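Local coordinates for decapping nuclease RAI1 (Candida albicans, PDB 5BUD), which removes NAD caps from the 5' ends of RNAs by hydrolysis with the help of divalent metal ions, and binds and stimulates the exoribonuclease RAT1, at residues 15-20 / 212-217; 93-98 / 129-134; 203-208 / 222-227; 248-253 / 285-290. All coordinates share one frame; numbering follows the deposited sequence.

Contact 1: 15-20 / 212-217; sequences TALKQP and TGIGNV
The carbonyl O of Ala16 takes the amide of Gly215 at 2.9 Å from Gly215 N to Ala16 O. The donor lies in the carbonyl plane. The same oxygen is also touched by the CA-H of Ile214, with 3.4 Å between Ile214 CA and Ala16 O. Two residues on, Lys18 N reaches Gly213 O in a weak bond of 3.5 Å. These links flank a single bridge between Leu17 and Ile214, and the two backbones run in nearly opposite directions. Lys18 CG lies beside its own backbone N (chi1 -47°), against the backbone of Gly213. A bend at chi2 then carries the chain toward Gly215. Lys18 NZ donates to Gly215 O at 3.2 Å. Gly213 N is buried without a partner. Leu17 and Ile214 lie side by side, with 4.0 Å between Leu17 CD2 and Ile214 CD1. Ile214 continues onto Tyr329 and Val333 of helix 322-339. Pro20 CB packs against the CB and OG1 of Thr212. Ile214 and Val217 close a type II' turn with backbone bonds in both directions. The N-terminal loop thus lies antiparallel along the end of strand 205-214, beside the tight turn of the beta hairpin 205-214/217-228.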
# COMPACT_ATOMS: atom_id res chain seq x y z
N THR A 15 -1.11 19.31 13.00
CA THR A 15 -1.29 18.51 11.82
C THR A 15 -1.50 19.48 10.67
O THR A 15 -2.54 20.14 10.55
CB THR A 15 -2.49 17.55 12.04
OG1 THR A 15 -2.06 16.44 12.85
CG2 THR A 15 -3.05 17.01 10.75
N ALA A 16 -0.45 19.64 9.87
CA ALA A 16 -0.53 20.39 8.63
C ALA A 16 -0.48 19.35 7.51
O ALA A 16 0.54 18.70 7.29
CB ALA A 16 0.63 21.37 8.51
N LEU A 17 -1.62 19.17 6.85
CA LEU A 17 -1.78 18.13 5.84
C LEU A 17 -1.88 18.74 4.46
O LEU A 17 -2.68 19.65 4.23
CB LEU A 17 -3.05 17.31 6.11
CG LEU A 17 -3.13 16.65 7.48
CD1 LEU A 17 -4.52 16.07 7.73
CD2 LEU A 17 -2.05 15.58 7.63
N LYS A 18 -1.08 18.22 3.54
CA LYS A 18 -1.10 18.68 2.18
C LYS A 18 -1.96 17.71 1.37
O LYS A 18 -2.07 16.53 1.72
CB LYS A 18 0.31 18.74 1.62
CG LYS A 18 1.33 19.42 2.54
CD LYS A 18 0.82 20.70 3.19
CE LYS A 18 1.96 21.62 3.62
NZ LYS A 18 1.78 22.12 5.01
N GLN A 19 -2.58 18.21 0.31
CA GLN A 19 -3.50 17.40 -0.47
C GLN A 19 -2.64 16.61 -1.42
O GLN A 19 -1.73 17.18 -2.01
CB GLN A 19 -4.50 18.26 -1.23
CG GLN A 19 -5.50 17.40 -2.01
CD GLN A 19 -6.93 17.85 -1.84
OE1 GLN A 19 -7.31 18.37 -0.79
NE2 GLN A 19 -7.74 17.65 -2.88
N PRO A 20 -2.86 15.29 -1.53
CA PRO A 20 -2.00 14.57 -2.47
C PRO A 20 -2.41 14.81 -3.92
O PRO A 20 -3.58 15.06 -4.20
CB PRO A 20 -2.22 13.09 -2.11
CG PRO A 20 -3.15 13.09 -0.94
CD PRO A 20 -3.82 14.40 -0.88
N THR A 212 2.82 14.15 -2.00
CA THR A 212 2.01 14.61 -0.85
C THR A 212 2.97 15.23 0.17
O THR A 212 4.16 15.43 -0.10
CB THR A 212 1.18 13.45 -0.25
OG1 THR A 212 0.19 13.93 0.70
CG2 THR A 212 2.10 12.41 0.41
N GLY A 213 2.45 15.60 1.33
CA GLY A 213 3.29 16.19 2.34
C GLY A 213 2.61 16.12 3.69
O GLY A 213 1.42 15.84 3.77
N ILE A 214 3.40 16.36 4.73
CA ILE A 214 2.88 16.55 6.09
C ILE A 214 3.88 17.43 6.81
O ILE A 214 5.10 17.25 6.63
CB ILE A 214 2.63 15.23 6.83
CG1 ILE A 214 2.09 15.50 8.24
CG2 ILE A 214 3.88 14.35 6.88
CD1 ILE A 214 1.47 14.27 8.86
N GLY A 215 3.38 18.41 7.56
CA GLY A 215 4.25 19.44 8.14
C GLY A 215 4.98 20.14 6.99
O GLY A 215 4.37 20.52 6.01
N ASN A 216 6.29 20.27 7.10
CA ASN A 216 7.06 20.87 6.02
C ASN A 216 7.84 19.83 5.22
O ASN A 216 8.77 20.18 4.53
CB ASN A 216 8.00 21.95 6.58
CG ASN A 216 8.93 21.40 7.66
OD1 ASN A 216 9.52 20.33 7.51
ND2 ASN A 216 9.05 22.14 8.77
N VAL A 217 7.45 18.55 5.30
CA VAL A 217 8.16 17.50 4.56
C VAL A 217 7.39 17.09 3.31
O VAL A 217 6.18 17.00 3.33
CB VAL A 217 8.41 16.26 5.44
CG1 VAL A 217 9.17 15.19 4.65
CG2 VAL A 217 9.21 16.65 6.66

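Contact 2: 93-98 / 129-134; sequences GKKISS and DGQLFI
The flat carboxamide of Gln131 meets two backbone carbonyls of the loop 93-98 through its NE2. Neither carbonyl oxygen lies exactly in the amide plane: Ile96 O is 22° out of it and Ser98 O is 17° out. The other end of the group, OE1, accepts a bond from Arg387, so both polar atoms of the amide are held. Gln131 opens strand 131-136, the second strand of the beta hairpin 121-128/131-136. Asp129 and Gly130 form its tight turn, both with positive phi, as in a type I' turn. The two NE2 bonds are equally long, 3.0 Å from Gln131 NE2 to Ile96 O and 3.0 Å from Gln131 NE2 to Ser98 O. The bond to Ser98 is the straighter. The Gln131 chain reaches them because it runs extended beyond CG (chi2 179°). Two carbonyls of the loop thus share one amide nitrogen.

Lys95 serves the turn itself. Its NZ donates to Asp129 O at 2.7 Å, tilted from the carbonyl plane. The Asp129 carboxylate comes from the opposite direction and makes a long salt bridge with it, 3.6 Å from Lys95 NZ to Asp129 OD2. OD2 also makes a salt bridge to Arg387.

Two waters fill in. One takes a bond from Lys95 NZ at 2.8 Å and gives a weak one to Gly130 O. The other accepts from Ser98 N at 2.9 Å and, weakly, from Gln131 NE2 at 3.2 Å.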
# COMPACT_ATOMS: atom_id res chain seq x y z
N GLY A 93 11.88 17.80 -17.85
CA GLY A 93 13.19 18.46 -17.91
C GLY A 93 13.79 18.76 -16.55
O GLY A 93 14.66 19.63 -16.40
N LYS A 94 13.36 18.02 -15.54
CA LYS A 94 13.61 18.40 -14.16
C LYS A 94 13.30 17.24 -13.21
O LYS A 94 12.37 16.46 -13.46
CB LYS A 94 12.71 19.59 -13.85
CG LYS A 94 13.00 20.31 -12.56
CD LYS A 94 11.74 20.97 -12.01
CE LYS A 94 11.03 21.83 -13.03
NZ LYS A 94 9.63 22.11 -12.60
N LYS A 95 14.05 17.13 -12.12
CA LYS A 95 13.76 16.11 -11.10
C LYS A 95 12.47 16.44 -10.32
O LYS A 95 12.09 17.61 -10.18
CB LYS A 95 14.94 15.92 -10.14
CG LYS A 95 15.08 17.02 -9.10
CD LYS A 95 15.77 16.53 -7.83
CE LYS A 95 17.14 17.10 -7.65
NZ LYS A 95 17.62 16.88 -6.26
N ILE A 96 11.81 15.41 -9.80
CA ILE A 96 10.61 15.62 -8.97
C ILE A 96 11.06 16.25 -7.66
O ILE A 96 12.08 15.87 -7.10
CB ILE A 96 9.93 14.27 -8.63
CG1 ILE A 96 9.33 13.64 -9.89
CG2 ILE A 96 8.84 14.46 -7.57
CD1 ILE A 96 9.08 12.15 -9.77
N SER A 97 10.30 17.19 -7.13
CA SER A 97 10.74 17.81 -5.92
C SER A 97 10.12 17.07 -4.74
O SER A 97 8.90 16.94 -4.64
CB SER A 97 10.39 19.30 -5.89
OG SER A 97 9.03 19.48 -5.62
N SER A 98 10.98 16.59 -3.84
CA SER A 98 10.51 15.84 -2.68
C SER A 98 11.68 15.64 -1.75
O SER A 98 12.86 15.71 -2.18
CB SER A 98 9.94 14.48 -3.11
OG SER A 98 9.46 13.70 -2.03
N ASP A 129 21.22 12.42 -4.38
CA ASP A 129 20.79 13.61 -5.09
C ASP A 129 19.84 14.49 -4.30
O ASP A 129 18.88 15.01 -4.84
CB ASP A 129 20.13 13.21 -6.41
CG ASP A 129 20.03 14.37 -7.39
OD1 ASP A 129 20.82 15.32 -7.23
OD2 ASP A 129 19.16 14.33 -8.29
N GLY A 130 20.09 14.61 -3.01
CA GLY A 130 19.33 15.51 -2.14
C GLY A 130 18.02 14.93 -1.65
O GLY A 130 17.19 15.65 -1.11
N GLN A 131 17.83 13.62 -1.88
CA GLN A 131 16.60 12.91 -1.48
C GLN A 131 16.90 11.63 -0.74
O GLN A 131 17.97 11.06 -0.87
CB GLN A 131 15.74 12.61 -2.70
CG GLN A 131 15.45 13.87 -3.47
CD GLN A 131 14.62 13.67 -4.70
OE1 GLN A 131 14.93 12.83 -5.55
NE2 GLN A 131 13.59 14.49 -4.84
N LEU A 132 15.92 11.17 0.03
CA LEU A 132 15.96 9.89 0.73
C LEU A 132 15.11 8.88 0.01
O LEU A 132 13.90 9.05 -0.15
CB LEU A 132 15.39 10.04 2.12
CG LEU A 132 16.10 10.94 3.11
CD1 LEU A 132 15.42 10.74 4.43
CD2 LEU A 132 17.58 10.61 3.20
N PHE A 133 15.76 7.81 -0.43
CA PHE A 133 15.12 6.70 -1.06
C PHE A 133 14.94 5.61 0.01
O PHE A 133 15.92 5.19 0.66
CB PHE A 133 15.97 6.21 -2.24
CG PHE A 133 16.02 7.20 -3.36
CD1 PHE A 133 15.06 7.18 -4.36
CD2 PHE A 133 16.99 8.21 -3.38
CE1 PHE A 133 15.08 8.12 -5.39
CE2 PHE A 133 17.01 9.15 -4.41
CZ PHE A 133 16.06 9.10 -5.41
N ILE A 134 13.69 5.18 0.22
CA ILE A 134 13.37 4.27 1.30
C ILE A 134 12.69 3.01 0.76
O ILE A 134 11.72 3.09 0.01
CB ILE A 134 12.52 4.97 2.40
CG1 ILE A 134 13.23 6.18 2.98
CG2 ILE A 134 12.25 4.02 3.56
CD1 ILE A 134 12.42 6.93 4.04
O HOH W 1 16.56 16.95 -3.70
O HOH W 2 13.67 17.65 -4.32

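Contact 3: 203-208 / 222-227; sequences YEQYLS and AGEIDC. With MN (manganese (II) ion), chain F; MN (manganese (II) ion), chain E.
Ser208 and Gly223 form an antiparallel hydrogen-bonded pair, with 2.9 Å from Ser208 N to Gly223 O and 2.9 Å from Gly223 N to Ser208 O. Ile225 N donates to Tyr206 O at 2.8 Å. Between them, Leu207 and Glu224 are a non-hydrogen-bonded pair. Beyond Tyr206 the strands part. A water sits between Tyr206 N and Ile225 O, and it also lies close to Glu224 OE2.

Apolar contacts follow on the face that carries Tyr206, Ser208 and Ile225. Ile225 CB touches the edge of the Tyr206 ring, 3.8 Å from Tyr206 CD2, and Ile225 CG1 meets Ser208 CB. The far end of the tyrosine bonds to Tyr243, and Ser208 OG bonds to Glu22. Near Glu224, Gln205 CB lies 3.9 Å from Glu224 CG, where the two side chains cross at about a right angle.

Metal bonds form the third group. Glu224 CG is anti to its own N, and the chain bends at chi2 (-109°) to aim OE1 at a manganese ion 2.3 Å away. Asp226 bridges two ions: OD1 binds this first one at 2.2 Å, and OD2 binds a second at 2.1 Å. Glu245 and Leu246 O share the second ion, and an RNA phosphate shares the first. Such acidic metal ligands mark the active centre of the PD-(D/E)XK nuclease fold.

The hairpin 205-214/217-228 lies between strand 21-28, beside 205-214, and strand 243-250, beside 217-228, which supplies those further metal ligands.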
# COMPACT_ATOMS: atom_id res chain seq x y z
N TYR A 203 -1.10 -10.73 -11.11
CA TYR A 203 0.04 -10.19 -11.82
C TYR A 203 -0.23 -8.78 -12.25
O TYR A 203 0.63 -7.91 -12.12
CB TYR A 203 0.35 -11.03 -13.06
CG TYR A 203 1.18 -12.23 -12.79
CD1 TYR A 203 0.61 -13.37 -12.24
CD2 TYR A 203 2.54 -12.26 -13.11
CE1 TYR A 203 1.36 -14.50 -12.00
CE2 TYR A 203 3.30 -13.39 -12.87
CZ TYR A 203 2.70 -14.51 -12.33
OH TYR A 203 3.42 -15.65 -12.07
N GLU A 204 -1.42 -8.53 -12.79
CA GLU A 204 -1.71 -7.22 -13.34
C GLU A 204 -1.85 -6.20 -12.23
O GLU A 204 -2.46 -6.50 -11.20
CB GLU A 204 -2.99 -7.27 -14.17
CG GLU A 204 -2.93 -8.16 -15.41
CD GLU A 204 -4.29 -8.24 -16.07
OE1 GLU A 204 -5.17 -8.98 -15.55
OE2 GLU A 204 -4.50 -7.55 -17.09
N GLN A 205 -1.31 -5.01 -12.45
CA GLN A 205 -1.34 -3.93 -11.46
C GLN A 205 -1.32 -2.59 -12.15
O GLN A 205 -0.67 -2.42 -13.19
CB GLN A 205 -0.09 -3.93 -10.59
CG GLN A 205 0.20 -5.15 -9.75
CD GLN A 205 1.45 -4.91 -8.90
OE1 GLN A 205 2.48 -4.38 -9.39
NE2 GLN A 205 1.38 -5.30 -7.64
N TYR A 206 -2.00 -1.62 -11.55
CA TYR A 206 -1.91 -0.24 -11.95
C TYR A 206 -1.35 0.54 -10.77
O TYR A 206 -1.92 0.51 -9.66
CB TYR A 206 -3.28 0.27 -12.30
CG TYR A 206 -3.34 1.72 -12.68
CD1 TYR A 206 -3.05 2.15 -13.97
CD2 TYR A 206 -3.73 2.67 -11.76
CE1 TYR A 206 -3.13 3.51 -14.31
CE2 TYR A 206 -3.82 4.00 -12.09
CZ TYR A 206 -3.55 4.41 -13.36
OH TYR A 206 -3.65 5.77 -13.60
N LEU A 207 -0.24 1.24 -11.01
CA LEU A 207 0.43 1.97 -9.97
C LEU A 207 0.41 3.47 -10.18
O LEU A 207 0.83 3.97 -11.24
CB LEU A 207 1.87 1.49 -9.78
CG LEU A 207 1.95 -0.01 -9.44
CD1 LEU A 207 2.28 -0.80 -10.69
CD2 LEU A 207 2.99 -0.27 -8.36
N SER A 208 -0.02 4.17 -9.14
CA SER A 208 0.00 5.60 -9.10
C SER A 208 1.23 6.03 -8.31
O SER A 208 1.56 5.46 -7.27
CB SER A 208 -1.24 6.12 -8.40
OG SER A 208 -1.36 7.51 -8.44
N ALA A 222 4.65 5.58 -4.17
CA ALA A 222 4.13 4.72 -5.22
C ALA A 222 3.18 3.72 -4.59
O ALA A 222 3.52 3.10 -3.60
CB ALA A 222 5.27 4.01 -5.96
N GLY A 223 1.99 3.57 -5.15
CA GLY A 223 1.04 2.61 -4.64
C GLY A 223 0.13 2.07 -5.69
O GLY A 223 -0.25 2.75 -6.64
N GLU A 224 -0.26 0.83 -5.48
CA GLU A 224 -1.10 0.14 -6.42
C GLU A 224 -2.55 0.53 -6.17
O GLU A 224 -2.96 0.70 -5.03
CB GLU A 224 -0.83 -1.34 -6.30
CG GLU A 224 -1.48 -2.20 -7.36
CD GLU A 224 -2.61 -3.03 -6.80
OE1 GLU A 224 -2.99 -2.79 -5.62
OE2 GLU A 224 -3.11 -3.91 -7.53
N ILE A 225 -3.30 0.76 -7.26
CA ILE A 225 -4.68 1.25 -7.21
C ILE A 225 -5.61 0.14 -7.68
O ILE A 225 -5.36 -0.49 -8.70
CB ILE A 225 -4.84 2.51 -8.10
CG1 ILE A 225 -3.99 3.67 -7.57
CG2 ILE A 225 -6.31 2.92 -8.23
CD1 ILE A 225 -4.36 4.10 -6.16
N ASP A 226 -6.67 -0.14 -6.93
CA ASP A 226 -7.55 -1.26 -7.28
C ASP A 226 -8.44 -0.95 -8.48
O ASP A 226 -8.57 -1.77 -9.39
CB ASP A 226 -8.43 -1.69 -6.11
CG ASP A 226 -7.65 -2.48 -5.07
OD1 ASP A 226 -6.60 -3.01 -5.46
OD2 ASP A 226 -8.13 -2.62 -3.92
N CYS A 227 -9.05 0.21 -8.48
CA CYS A 227 -9.90 0.59 -9.60
C CYS A 227 -10.31 2.03 -9.53
O CYS A 227 -9.96 2.75 -8.59
CB CYS A 227 -11.13 -0.34 -9.72
SG CYS A 227 -12.32 -0.27 -8.33
MN MN F . -4.77 -3.49 -4.33
MN MN E . -7.60 -3.85 -2.27
O HOH W 3 -2.95 -6.14 -8.44
O HOH W 4 -3.86 -2.54 -9.62
O HOH W 5 -4.25 -1.19 -3.33
O HOH W 6 -8.39 -5.61 -3.24

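Contact 4: 248-253 / 285-290; sequences TSRIIE and RDNNLI. With nucleotides of chain C.
Arg285 turns its side chain back over Arg250. Its CG sits between the backbone N and the carbonyl carbon (chi1 49°), and a second bend at chi2 (85°) brings the guanidinium over Arg250 CB, with that carbon on one of its faces. Arg250 instead runs extended from CG to NE, and the two guanidinium planes are close to parallel. The nearest side-chain atoms are Arg250 CG and Arg285 NH1, 3.6 Å apart.

Both arginines reach nucleotide U4 of the bound RNA. Arg285 NH2 donates to OP2 of U4 at 2.7 Å and nearly straight (166°), with the oxygen at the edge of the guanidinium. Arg250 lies along the sugar, its CD 3.4 Å from O3' of U4. Glu253 OE1 holds Arg250 NH2 in a salt bridge. Asn287 covers one face of the Arg250 group with its amide, in contact but not hydrogen-bonded.

Thr248 serves U2, its OG1 giving a bond of 2.7 Å to OP1. A water joins Thr248 OG1 to Arg285 NE, so the two phosphate sites are linked.

The backbones bridge in parallel. Arg285 N donates to Ser249 O at 2.9 Å, and Ile251 N to Arg285 O at 2.9 Å. Asp286 OD1 then takes Ile290 N at 3.1 Å, across the type I turn that follows. Strands 243-250 and 279-285 are joined through helix 255-275, as in the PD-(D/E)XK nuclease core, and their ends here form part of its RNA-binding surface.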
# COMPACT_ATOMS: atom_id res chain seq x y z
N THR A 248 -12.14 -7.23 1.22
CA THR A 248 -13.14 -8.19 1.63
C THR A 248 -13.01 -8.46 3.12
O THR A 248 -11.94 -8.32 3.69
CB THR A 248 -13.09 -9.53 0.86
OG1 THR A 248 -11.83 -10.19 1.10
CG2 THR A 248 -13.27 -9.31 -0.62
N SER A 249 -14.13 -8.80 3.75
CA SER A 249 -14.15 -9.23 5.13
C SER A 249 -15.29 -10.20 5.38
O SER A 249 -16.23 -10.25 4.62
CB SER A 249 -14.34 -8.05 6.07
OG SER A 249 -13.71 -8.36 7.29
N ARG A 250 -15.19 -10.96 6.46
CA ARG A 250 -16.31 -11.79 6.87
C ARG A 250 -17.43 -10.90 7.39
O ARG A 250 -17.17 -9.89 8.01
CB ARG A 250 -15.91 -12.79 7.96
CG ARG A 250 -16.98 -13.85 8.18
CD ARG A 250 -16.84 -14.57 9.51
NE ARG A 250 -18.11 -15.20 9.90
CZ ARG A 250 -18.28 -15.88 11.03
NH1 ARG A 250 -17.28 -16.07 11.88
NH2 ARG A 250 -19.47 -16.41 11.30
N ILE A 251 -18.67 -11.26 7.11
CA ILE A 251 -19.83 -10.62 7.78
C ILE A 251 -19.60 -10.64 9.30
O ILE A 251 -18.88 -11.50 9.83
CB ILE A 251 -21.21 -11.26 7.37
CG1 ILE A 251 -21.18 -12.79 7.30
CG2 ILE A 251 -21.65 -10.80 6.01
CD1 ILE A 251 -20.75 -13.48 8.57
N ILE A 252 -20.14 -9.65 10.00
CA ILE A 252 -19.81 -9.44 11.42
C ILE A 252 -20.92 -9.99 12.33
O ILE A 252 -22.09 -9.70 12.11
CB ILE A 252 -19.55 -7.95 11.69
CG1 ILE A 252 -18.32 -7.49 10.89
CG2 ILE A 252 -19.32 -7.70 13.18
CD1 ILE A 252 -18.38 -6.04 10.46
N GLU A 253 -20.54 -10.78 13.34
CA GLU A 253 -21.51 -11.56 14.15
C GLU A 253 -21.44 -11.35 15.67
O GLU A 253 -22.41 -11.64 16.36
CB GLU A 253 -21.36 -13.06 13.88
CG GLU A 253 -21.40 -13.42 12.41
CD GLU A 253 -21.94 -14.81 12.15
OE1 GLU A 253 -21.46 -15.76 12.80
OE2 GLU A 253 -22.83 -14.96 11.29
N ARG A 285 -18.47 -11.30 3.08
CA ARG A 285 -18.76 -12.66 2.64
C ARG A 285 -19.02 -13.57 3.85
O ARG A 285 -18.60 -13.28 4.97
CB ARG A 285 -17.63 -13.20 1.73
CG ARG A 285 -16.21 -13.02 2.26
CD ARG A 285 -15.85 -14.17 3.18
NE ARG A 285 -14.62 -13.98 3.93
CZ ARG A 285 -14.33 -14.65 5.05
NH1 ARG A 285 -15.19 -15.50 5.54
NH2 ARG A 285 -13.19 -14.44 5.69
N ASP A 286 -19.72 -14.67 3.62
CA ASP A 286 -20.06 -15.59 4.72
C ASP A 286 -19.00 -16.70 4.89
O ASP A 286 -18.01 -16.70 4.18
CB ASP A 286 -21.48 -16.15 4.53
CG ASP A 286 -21.60 -17.14 3.39
OD1 ASP A 286 -20.58 -17.61 2.85
OD2 ASP A 286 -22.75 -17.44 3.02
N ASN A 287 -19.23 -17.64 5.81
CA ASN A 287 -18.29 -18.75 6.04
C ASN A 287 -17.98 -19.60 4.82
O ASN A 287 -16.88 -20.10 4.71
CB ASN A 287 -18.79 -19.66 7.15
CG ASN A 287 -18.86 -18.96 8.48
OD1 ASN A 287 -18.45 -17.81 8.62
ND2 ASN A 287 -19.40 -19.66 9.47
N ASN A 288 -18.93 -19.73 3.91
CA ASN A 288 -18.72 -20.48 2.68
C ASN A 288 -18.20 -19.61 1.54
O ASN A 288 -18.20 -20.03 0.36
CB ASN A 288 -20.01 -21.21 2.30
CG ASN A 288 -20.46 -22.15 3.39
OD1 ASN A 288 -19.63 -22.82 4.03
ND2 ASN A 288 -21.75 -22.18 3.65
N LEU A 289 -17.74 -18.41 1.89
CA LEU A 289 -17.10 -17.50 0.95
C LEU A 289 -18.04 -17.02 -0.16
O LEU A 289 -17.60 -16.70 -1.25
CB LEU A 289 -15.81 -18.13 0.37
CG LEU A 289 -14.92 -18.82 1.42
CD1 LEU A 289 -13.66 -19.44 0.84
CD2 LEU A 289 -14.55 -17.84 2.51
N ILE A 290 -19.33 -16.94 0.14
CA ILE A 290 -20.28 -16.35 -0.77
C ILE A 290 -20.37 -14.86 -0.42
O ILE A 290 -20.54 -14.52 0.76
CB ILE A 290 -21.68 -17.00 -0.61
CG1 ILE A 290 -21.62 -18.54 -0.70
CG2 ILE A 290 -22.64 -16.44 -1.62
CD1 ILE A 290 -21.10 -19.06 -2.03
P U C 4 -12.34 -15.99 9.48
OP1 U C 4 -12.59 -17.41 9.85
OP2 U C 4 -12.79 -15.47 8.17
O5' U C 4 -12.94 -15.08 10.63
C5' U C 4 -12.75 -15.43 12.01
C4' U C 4 -14.05 -15.23 12.75
O4' U C 4 -13.78 -15.04 14.16
C3' U C 4 -14.73 -13.94 12.36
O3' U C 4 -16.09 -14.03 12.76
C2' U C 4 -13.87 -12.93 13.11
O2' U C 4 -14.39 -11.62 13.21
C1' U C 4 -13.64 -13.66 14.44
N1 U C 4 -12.32 -13.43 15.04
C2 U C 4 -11.78 -12.16 14.94
O2 U C 4 -12.35 -11.24 14.40
N3 U C 4 -10.53 -12.02 15.51
C4 U C 4 -9.79 -12.99 16.15
O4 U C 4 -8.69 -12.71 16.61
C5 U C 4 -10.42 -14.28 16.21
C6 U C 4 -11.63 -14.45 15.66
P U C 2 -8.37 -8.52 0.74
OP1 U C 2 -9.82 -8.52 0.37
OP2 U C 2 -7.81 -7.33 1.41
O5' U C 2 -8.02 -9.74 1.70
C5' U C 2 -8.53 -11.07 1.51
C4' U C 2 -7.85 -12.05 2.45
O4' U C 2 -6.41 -12.05 2.24
C3' U C 2 -7.99 -11.81 3.94
O3' U C 2 -9.28 -12.22 4.36
C2' U C 2 -6.85 -12.67 4.47
O2' U C 2 -7.12 -14.05 4.36
C1' U C 2 -5.75 -12.34 3.46
N1 U C 2 -4.89 -11.20 3.83
C2 U C 2 -3.86 -11.45 4.72
O2 U C 2 -3.65 -12.55 5.20
N3 U C 2 -3.10 -10.35 5.04
C4 U C 2 -3.25 -9.06 4.57
O4 U C 2 -2.47 -8.19 4.93
C5 U C 2 -4.33 -8.89 3.64
C6 U C 2 -5.09 -9.94 3.31
O HOH W 7 -12.58 -12.00 3.43

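Overall arrangement
All four contacts involve strands of the nuclease fold. Contact 3 is the most central, and it alone holds metal ligands. Contact 4 lies about 25 Å from it, centre to centre, further along the bound RNA; strand 243-250 of contact 4 pairs with strand 217-228 of contact 3. Contact 1 shares strand 205-214 with contact 3, but sits at the far end of that hairpin, about 23 Å away between centres. Contact 2 is nested within the chain loop closed by contact 1, their centres about 17 Å apart. The nearest atoms of contacts 1 and 2 are each about 18 Å from the RNA. Contacts 2 and 4 lie on opposite sides of the chain's centre, about 44 Å between centres.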